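Local structure of leucine aminopeptidase 1 (Caenorhabditis elegans, 2HC9) at residues V4-G9 with V161-L166; A115-V120 with C152-N157; K252-D257 with R338-D343. The protein probably acts as a digestive enzyme, a zinc-dependent aminopeptidase that releases N-terminal amino acids, preferably leucine, from peptides. The protein carries 1 engineered substitution. All blocks are in the same frame, centred on the assembly; numbering follows the deposited sequence. Where two conformers were deposited one is given.

Interaction 1: V4-G9 with V161-L166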
# COMPACT_ATOMS: atom_id res chain seq x y z
N VAL A 4 19.16 -43.84 0.45
CA VAL A 4 18.50 -44.12 -0.82
C VAL A 4 19.46 -44.86 -1.74
O VAL A 4 20.55 -44.38 -2.04
CB VAL A 4 17.98 -42.81 -1.50
CG1 VAL A 4 17.44 -43.12 -2.90
CG2 VAL A 4 16.89 -42.18 -0.67
N LEU A 5 19.08 -46.06 -2.16
CA LEU A 5 19.90 -46.84 -3.09
C LEU A 5 19.05 -47.09 -4.32
O LEU A 5 17.88 -47.44 -4.21
CB LEU A 5 20.26 -48.21 -2.47
CG LEU A 5 21.08 -49.13 -3.40
CD1 LEU A 5 22.49 -48.54 -3.63
CD2 LEU A 5 21.19 -50.54 -2.78
N VAL A 6 19.66 -46.90 -5.48
CA VAL A 6 19.00 -47.19 -6.74
C VAL A 6 19.60 -48.50 -7.27
O VAL A 6 20.83 -48.65 -7.34
CB VAL A 6 19.23 -46.05 -7.78
CG1 VAL A 6 18.50 -46.39 -9.10
CG2 VAL A 6 18.74 -44.70 -7.22
N ARG A 7 18.73 -49.45 -7.61
CA ARG A 7 19.19 -50.75 -8.14
C ARG A 7 18.64 -51.04 -9.52
O ARG A 7 17.55 -50.60 -9.90
CB ARG A 7 18.78 -51.89 -7.19
CG ARG A 7 19.35 -51.75 -5.77
CD ARG A 7 19.02 -52.93 -4.85
NE ARG A 7 17.59 -53.13 -4.63
CZ ARG A 7 17.10 -53.88 -3.64
NH1 ARG A 7 17.94 -54.50 -2.80
NH2 ARG A 7 15.80 -54.04 -3.50
N ASN A 8 19.41 -51.84 -10.24
CA ASN A 8 19.07 -52.25 -11.59
C ASN A 8 18.27 -53.55 -11.48
O ASN A 8 18.87 -54.61 -11.40
CB ASN A 8 20.39 -52.48 -12.31
CG ASN A 8 20.23 -52.87 -13.76
OD1 ASN A 8 19.14 -52.74 -14.36
ND2 ASN A 8 21.33 -53.35 -14.35
N GLY A 9 16.94 -53.45 -11.44
CA GLY A 9 16.06 -54.63 -11.33
C GLY A 9 15.46 -54.82 -9.95
O GLY A 9 16.06 -54.44 -8.94
N VAL A 161 24.81 -46.96 -10.01
CA VAL A 161 25.74 -46.22 -9.12
C VAL A 161 25.55 -44.72 -9.34
O VAL A 161 25.41 -43.95 -8.38
CB VAL A 161 27.24 -46.58 -9.36
CG1 VAL A 161 28.13 -45.82 -8.38
CG2 VAL A 161 27.48 -48.08 -9.15
N PHE A 162 25.58 -44.32 -10.60
CA PHE A 162 25.40 -42.89 -10.90
C PHE A 162 24.05 -42.37 -10.35
O PHE A 162 24.00 -41.29 -9.79
CB PHE A 162 25.51 -42.58 -12.41
CG PHE A 162 24.96 -41.22 -12.73
CD1 PHE A 162 25.68 -40.07 -12.37
CD2 PHE A 162 23.68 -41.08 -13.25
CE1 PHE A 162 25.13 -38.79 -12.60
CE2 PHE A 162 23.13 -39.82 -13.46
CZ PHE A 162 23.85 -38.69 -13.12
N LEU A 163 22.97 -43.13 -10.55
CA LEU A 163 21.64 -42.69 -10.10
C LEU A 163 21.56 -42.59 -8.57
O LEU A 163 20.89 -41.73 -8.03
CB LEU A 163 20.57 -43.64 -10.65
CG LEU A 163 20.37 -43.56 -12.18
CD1 LEU A 163 19.54 -44.78 -12.67
CD2 LEU A 163 19.68 -42.25 -12.59
N THR A 164 22.26 -43.48 -7.87
CA THR A 164 22.37 -43.37 -6.42
C THR A 164 23.12 -42.08 -6.02
O THR A 164 22.72 -41.39 -5.08
CB THR A 164 23.09 -44.62 -5.86
OG1 THR A 164 22.33 -45.78 -6.23
CG2 THR A 164 23.23 -44.56 -4.34
N ASP A 165 24.21 -41.79 -6.73
CA ASP A 165 24.97 -40.57 -6.50
C ASP A 165 24.16 -39.33 -6.86
O ASP A 165 24.23 -38.30 -6.18
CB ASP A 165 26.25 -40.58 -7.32
CG ASP A 165 27.32 -41.50 -6.74
OD1 ASP A 165 27.29 -41.78 -5.53
OD2 ASP A 165 28.20 -41.92 -7.50
N LEU A 166 23.39 -39.43 -7.95
CA LEU A 166 22.53 -38.30 -8.32
C LEU A 166 21.45 -38.07 -7.27
O LEU A 166 21.19 -36.93 -6.87
CB LEU A 166 21.88 -38.56 -9.69
CG LEU A 166 20.88 -37.46 -10.11
CD1 LEU A 166 21.61 -36.12 -10.29
CD2 LEU A 166 20.17 -37.90 -11.39
O HOH W 1 21.48 -41.86 -2.65
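Val6 and Thr164 meet where strand 3-8, the outermost strand on its side of the six-stranded sheet of the N-terminal alpha/beta domain, lies against helix 157-178. The short segments run nearly antiparallel, at 157°, with their axes 6.9 Å apart. Leu5 and Arg7 make their backbone bonds to the neighbouring parallel strand 145-151, while the N-H of Val6 is turned to the helix and ends on the threonine hydroxyl. Val6 N lies 3.0 Å from Thr164 OG1, with an angle of 159° at the hydrogen. The same hydroxyl is hydrogen-bonded to the carbonyl of Ala160, one turn earlier in the helix, and is thus gripped from both elements at once.

Followed outward, the Val6 side chain heads for the helix from its first atom. Val6 CB lies 3.5 Å from Thr164 OG1, just beside the polar bond. The two methyls then part: Val6 CG1, anti to the backbone N (chi1 -179°), packs 3.8 Å from Leu163 CB and a little farther from Leu163 CD1, whereas CG2 turns against the backbone carbonyl of Leu163. Val124 of helix 120-128 also packs on this valine, which is buried. Toward the start of the strand the contact thins out; Leu5, exposed, brings only the end of its side chain, CD1, back to Thr164. Thr164 CG2, anti to the backbone N, lies 3.5 Å from Val4 O. Beside it a water donates to both Val4 O and Thr164 O, at 2.8 Å from each of these two carbonyl oxygens.

Interaction 2: A115-V120 with C152-N157. With GOL (glycerol), chain R.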
# COMPACT_ATOMS: atom_id res chain seq x y z
N ALA A 115 10.12 -47.76 -15.89
CA ALA A 115 10.39 -46.58 -16.69
C ALA A 115 11.21 -47.01 -17.87
O ALA A 115 12.13 -47.83 -17.75
CB ALA A 115 11.13 -45.53 -15.87
N GLU A 116 10.87 -46.46 -19.03
CA GLU A 116 11.67 -46.58 -20.23
C GLU A 116 12.97 -45.84 -20.05
O GLU A 116 13.04 -44.89 -19.26
CB GLU A 116 10.93 -46.00 -21.43
CG GLU A 116 9.87 -46.91 -22.00
CD GLU A 116 10.35 -47.68 -23.22
OE1 GLU A 116 11.09 -48.67 -23.04
OE2 GLU A 116 9.98 -47.30 -24.35
N TYR A 117 13.99 -46.23 -20.79
CA TYR A 117 15.34 -45.71 -20.59
C TYR A 117 15.45 -44.18 -20.58
O TYR A 117 16.15 -43.62 -19.73
CB TYR A 117 16.23 -46.29 -21.69
CG TYR A 117 17.69 -46.23 -21.45
CD1 TYR A 117 18.25 -46.60 -20.23
CD2 TYR A 117 18.54 -45.82 -22.47
CE1 TYR A 117 19.61 -46.57 -20.04
CE2 TYR A 117 19.88 -45.78 -22.29
CZ TYR A 117 20.42 -46.15 -21.10
OH TYR A 117 21.78 -46.10 -20.97
N PRO A 118 14.77 -43.50 -21.52
CA PRO A 118 14.87 -42.03 -21.50
C PRO A 118 14.23 -41.36 -20.28
O PRO A 118 14.52 -40.19 -20.02
CB PRO A 118 14.13 -41.62 -22.77
CG PRO A 118 14.11 -42.84 -23.65
CD PRO A 118 13.93 -43.95 -22.65
N ASP A 119 13.36 -42.07 -19.56
CA ASP A 119 12.66 -41.52 -18.39
C ASP A 119 13.37 -41.78 -17.08
O ASP A 119 13.05 -41.13 -16.09
CB ASP A 119 11.26 -42.10 -18.27
CG ASP A 119 10.29 -41.55 -19.34
OD1 ASP A 119 10.65 -40.59 -20.05
OD2 ASP A 119 9.19 -42.11 -19.47
N VAL A 120 14.28 -42.76 -17.04
CA VAL A 120 14.79 -43.27 -15.76
C VAL A 120 15.40 -42.16 -14.90
O VAL A 120 15.08 -42.06 -13.71
CB VAL A 120 15.81 -44.41 -15.95
CG1 VAL A 120 16.48 -44.74 -14.60
CG2 VAL A 120 15.10 -45.64 -16.55
N CYS A 152 14.12 -51.74 -16.21
CA CYS A 152 14.47 -51.17 -17.50
C CYS A 152 15.60 -52.01 -18.09
O CYS A 152 16.67 -52.11 -17.48
CB CYS A 152 14.92 -49.71 -17.35
SG CYS A 152 15.51 -48.92 -18.90
N ASP A 153 15.36 -52.58 -19.27
CA ASP A 153 16.29 -53.47 -19.98
C ASP A 153 17.70 -52.91 -20.12
O ASP A 153 18.69 -53.60 -19.89
CB ASP A 153 15.77 -53.77 -21.40
CG ASP A 153 14.57 -54.68 -21.41
OD1 ASP A 153 14.49 -55.59 -20.56
OD2 ASP A 153 13.70 -54.49 -22.30
N LYS A 154 17.78 -51.66 -20.56
CA LYS A 154 19.04 -51.08 -21.00
C LYS A 154 19.92 -50.62 -19.83
O LYS A 154 21.12 -50.39 -20.01
CB LYS A 154 18.76 -49.92 -21.95
CG LYS A 154 18.35 -50.35 -23.34
CD LYS A 154 18.11 -49.14 -24.23
CE LYS A 154 17.63 -49.57 -25.61
NZ LYS A 154 17.45 -48.41 -26.54
N LEU A 155 19.34 -50.47 -18.64
CA LEU A 155 20.12 -49.95 -17.51
C LEU A 155 21.29 -50.86 -17.12
O LEU A 155 21.16 -52.08 -17.06
CB LEU A 155 19.19 -49.70 -16.31
CG LEU A 155 19.65 -48.71 -15.25
CD1 LEU A 155 19.48 -47.25 -15.73
CD2 LEU A 155 18.84 -48.96 -13.99
N THR A 156 22.45 -50.25 -16.89
CA THR A 156 23.63 -50.98 -16.42
C THR A 156 23.83 -50.82 -14.92
O THR A 156 23.23 -49.94 -14.27
CB THR A 156 24.92 -50.55 -17.15
OG1 THR A 156 25.34 -49.25 -16.70
CG2 THR A 156 24.71 -50.54 -18.67
N ASN A 157 24.69 -51.66 -14.34
CA ASN A 157 25.05 -51.49 -12.93
C ASN A 157 25.78 -50.16 -12.66
O ASN A 157 25.54 -49.54 -11.62
CB ASN A 157 25.87 -52.69 -12.42
CG ASN A 157 25.02 -53.97 -12.28
OD1 ASN A 157 23.79 -53.95 -12.45
ND2 ASN A 157 25.68 -55.07 -11.95
C1 GOL R . 13.51 -47.82 -24.29
O1 GOL R . 14.43 -46.98 -24.96
C2 GOL R . 14.12 -48.38 -23.01
O2 GOL R . 13.14 -48.40 -22.01
C3 GOL R . 14.58 -49.82 -23.16
O3 GOL R . 14.92 -50.30 -21.88
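Glycerol O2 is held by the backbone N-H of Tyr117, with Tyr117 N and O2 2.6 Å apart, and the same molecule, probably from the crystallisation liquor, also reaches Lys154, whose N makes a weak bond to glycerol O3. Glu116 OE1 also comes to O2, but at a doubtfully short distance and from a side chain deposited in two conformers.

Beside the glycerol, the protein's own contact centres on the Tyr117 ring. Tyr117 CG stands anti to the backbone N (chi1 -162°), which carries the ring across to Lys154. Lys154 lays its CB over one face of the Tyr117 ring in a CH-pi contact, 3.8 Å from the centroid and only 12° off the ring normal. The two side chains cross at about a right angle, and the extended lysine chain carries CD on past Tyr117 CD2 while its end leads away. Cys152 SG approaches the ring obliquely, 3.8 Å from Tyr117 CD1, a sulfur-aromatic contact in which the sulfur sits neither over the face nor in line with the edge.

Both segments follow neighbouring parallel strands of the N-terminal sheet, 108-114 and 145-151, and lead into the helices 120-128 and 157-178; they are two beta-to-alpha loops packed together at the C-terminal end of the strands. A type I turn from Cys152 to Leu155 reverses the second loop, and Thr156 then N-caps its helix.

On the more buried side the contact is apolar. Val120 divides its methyls between two partners, CG2 lying 4.1 Å from Cys152 SG and CG1 4.1 Å from Leu155 CD1. Met488, near the C-terminus of the chain, touches both Tyr117 and Val120. Nearer the strands, Cys152 CB rests 3.4 Å from the carbonyl oxygen of Ala115.

Interaction 3: K252-D257 with R338-D343. With ZN (zinc ion), chain C; ZN (zinc ion), chain B; BCT (bicarbonate ion), chain D.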
# COMPACT_ATOMS: atom_id res chain seq x y z
N LYS A 252 25.34 -18.76 -6.92
CA LYS A 252 24.95 -17.74 -5.94
C LYS A 252 24.68 -18.39 -4.59
O LYS A 252 23.73 -19.18 -4.46
CB LYS A 252 23.67 -17.00 -6.39
CG LYS A 252 23.14 -15.98 -5.33
CD LYS A 252 21.85 -15.31 -5.81
CE LYS A 252 21.29 -14.43 -4.67
NZ LYS A 252 20.02 -13.69 -5.05
N GLY A 253 25.53 -18.07 -3.62
CA GLY A 253 25.43 -18.64 -2.28
C GLY A 253 25.08 -17.62 -1.21
O GLY A 253 25.80 -17.46 -0.22
N VAL A 254 23.95 -16.95 -1.40
CA VAL A 254 23.49 -16.01 -0.38
C VAL A 254 22.78 -16.81 0.71
O VAL A 254 21.63 -17.24 0.54
CB VAL A 254 22.59 -14.91 -0.98
CG1 VAL A 254 22.06 -14.00 0.15
CG2 VAL A 254 23.44 -14.06 -1.99
N VAL A 255 23.48 -17.04 1.82
CA VAL A 255 22.96 -17.94 2.85
C VAL A 255 21.70 -17.38 3.51
O VAL A 255 20.85 -18.13 3.97
CB VAL A 255 24.02 -18.31 3.92
CG1 VAL A 255 25.21 -19.04 3.26
CG2 VAL A 255 24.52 -17.09 4.68
N TYR A 256 21.59 -16.06 3.55
CA TYR A 256 20.33 -15.42 3.88
C TYR A 256 20.29 -14.06 3.24
O TYR A 256 21.30 -13.36 3.25
CB TYR A 256 20.18 -15.22 5.41
CG TYR A 256 18.75 -14.97 5.77
CD1 TYR A 256 17.86 -16.03 5.96
CD2 TYR A 256 18.26 -13.66 5.87
CE1 TYR A 256 16.52 -15.80 6.29
CE2 TYR A 256 16.95 -13.41 6.20
CZ TYR A 256 16.09 -14.47 6.40
OH TYR A 256 14.81 -14.18 6.72
N ASP A 257 19.13 -13.70 2.72
CA ASP A 257 18.95 -12.38 2.11
C ASP A 257 17.87 -11.59 2.87
O ASP A 257 16.67 -11.82 2.68
CB ASP A 257 18.55 -12.58 0.65
CG ASP A 257 18.65 -11.30 -0.16
OD1 ASP A 257 19.10 -10.25 0.39
OD2 ASP A 257 18.29 -11.38 -1.36
N ARG A 338 23.53 -10.61 -8.25
CA ARG A 338 24.17 -10.29 -9.51
C ARG A 338 25.55 -9.63 -9.29
O ARG A 338 26.46 -9.82 -10.10
CB ARG A 338 23.25 -9.42 -10.37
CG ARG A 338 22.97 -8.01 -9.76
CD ARG A 338 21.76 -7.34 -10.47
NE ARG A 338 20.50 -7.94 -10.02
CZ ARG A 338 19.30 -7.48 -10.36
NH1 ARG A 338 19.20 -6.39 -11.14
NH2 ARG A 338 18.20 -8.08 -9.90
N LEU A 339 25.71 -8.90 -8.18
CA LEU A 339 27.01 -8.29 -7.83
C LEU A 339 28.02 -9.40 -7.53
O LEU A 339 29.13 -9.40 -8.04
CB LEU A 339 26.87 -7.39 -6.58
CG LEU A 339 26.00 -6.11 -6.79
CD1 LEU A 339 25.84 -5.36 -5.47
CD2 LEU A 339 26.63 -5.20 -7.86
N ILE A 340 27.63 -10.34 -6.68
CA ILE A 340 28.59 -11.37 -6.30
C ILE A 340 28.94 -12.27 -7.48
O ILE A 340 30.10 -12.69 -7.63
CB ILE A 340 28.18 -12.15 -5.02
CG1 ILE A 340 27.03 -13.14 -5.31
CG2 ILE A 340 27.79 -11.16 -3.88
CD1 ILE A 340 26.62 -14.02 -4.08
N LEU A 341 27.94 -12.57 -8.33
CA LEU A 341 28.17 -13.38 -9.50
C LEU A 341 29.01 -12.67 -10.56
O LEU A 341 29.73 -13.33 -11.27
CB LEU A 341 26.85 -13.86 -10.13
CG LEU A 341 26.04 -14.86 -9.27
CD1 LEU A 341 24.61 -14.92 -9.78
CD2 LEU A 341 26.68 -16.28 -9.28
N ALA A 342 28.90 -11.34 -10.66
CA ALA A 342 29.78 -10.59 -11.57
C ALA A 342 31.26 -10.87 -11.24
O ALA A 342 32.11 -11.03 -12.14
CB ALA A 342 29.50 -9.05 -11.45
N ASP A 343 31.59 -10.94 -9.95
CA ASP A 343 32.96 -11.29 -9.57
C ASP A 343 33.28 -12.77 -9.89
O ASP A 343 34.37 -13.09 -10.37
CB ASP A 343 33.17 -11.06 -8.08
CG ASP A 343 33.30 -9.57 -7.72
OD1 ASP A 343 33.34 -8.70 -8.63
OD2 ASP A 343 33.37 -9.31 -6.50
ZN ZN C . 19.35 -12.72 -3.29
ZN ZN B . 18.39 -9.88 -2.75
C BCT D . 19.82 -10.39 -7.35
O1 BCT D . 20.03 -11.01 -6.30
O2 BCT D . 18.70 -10.39 -7.90
O3 BCT D . 20.80 -9.70 -7.88
O HOH W 2 18.08 -11.32 -4.15
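Ile340 pushes its CD1 against Val254 CG2 at 3.8 Å, and Leu341 sets CD2 3.7 Å from Lys252 N; this is the close part of the contact, made by apolar side chains, one of them against the strand backbone. Lys252 crosses Ile340 at about a right angle, its CG a looser 4.2 Å from Ile340 CD1. Strand 297-307 backs Val254 and Ile340, and strand 356-361 backs Lys252 and Leu341.

Beyond this packing, Lys252, CG anti to its N (chi1 175°) and extended beyond, brings NZ to 2.1 Å from one zinc ion. In this two-zinc active site of an M17 aminopeptidase, segment 252-257 supplies zinc ligands and the start of helix 337-350 binds the anion. Asp257 OD2 bridges the zinc ions unequally, closer to the one Lys252 does not bind; a water bridges both, and Asp275, Asp334 and Glu336 complete the site.

On the partly exposed side, Arg338, a probable active-site residue, faces away from the strand and binds the bicarbonate. Arg338 NE lies 2.8 Å from bicarbonate O3, which the backbone N also reaches, while Arg338 NH2 meets O2 at 3.1 Å, in the guanidinium plane and nearly straight (171°). NH1 donates to Asn423 O, and Gly337 N adds a bond to the anion. A leucine here would probably cost the anion both the NE bond to O3 and the NH2 bond to O2, leaving it freer to turn. The bridging water donates to bicarbonate O1 at 2.9 Å, consistent with the bicarbonate-assisted mechanism proposed for related leucine aminopeptidases.

In the fold
Interactions 1 and 2 both lie beside strand 145-151 of the N-terminal sheet and reach helix 157-178; their centres are 12 Å apart and they touch directly, Leu163 CD1 lying 3.6 Å from Val120 CG1. Interaction 1 fixes the helix to the sheet edge, interaction 2 the loops at one end of the same sheet. Both are partly buried, but interaction 1 has a backbone-to-hydroxyl bond at its centre, whereas interaction 2 is held by CH-pi, sulfur and apolar contacts. Interaction 3 lies in the catalytic domain, on the opposite side of the chain's centre, its own centre 33 Å and 38 Å from theirs. Its touching residues are all buried, and, unlike those of interaction 1, its polar groups serve metal and anion.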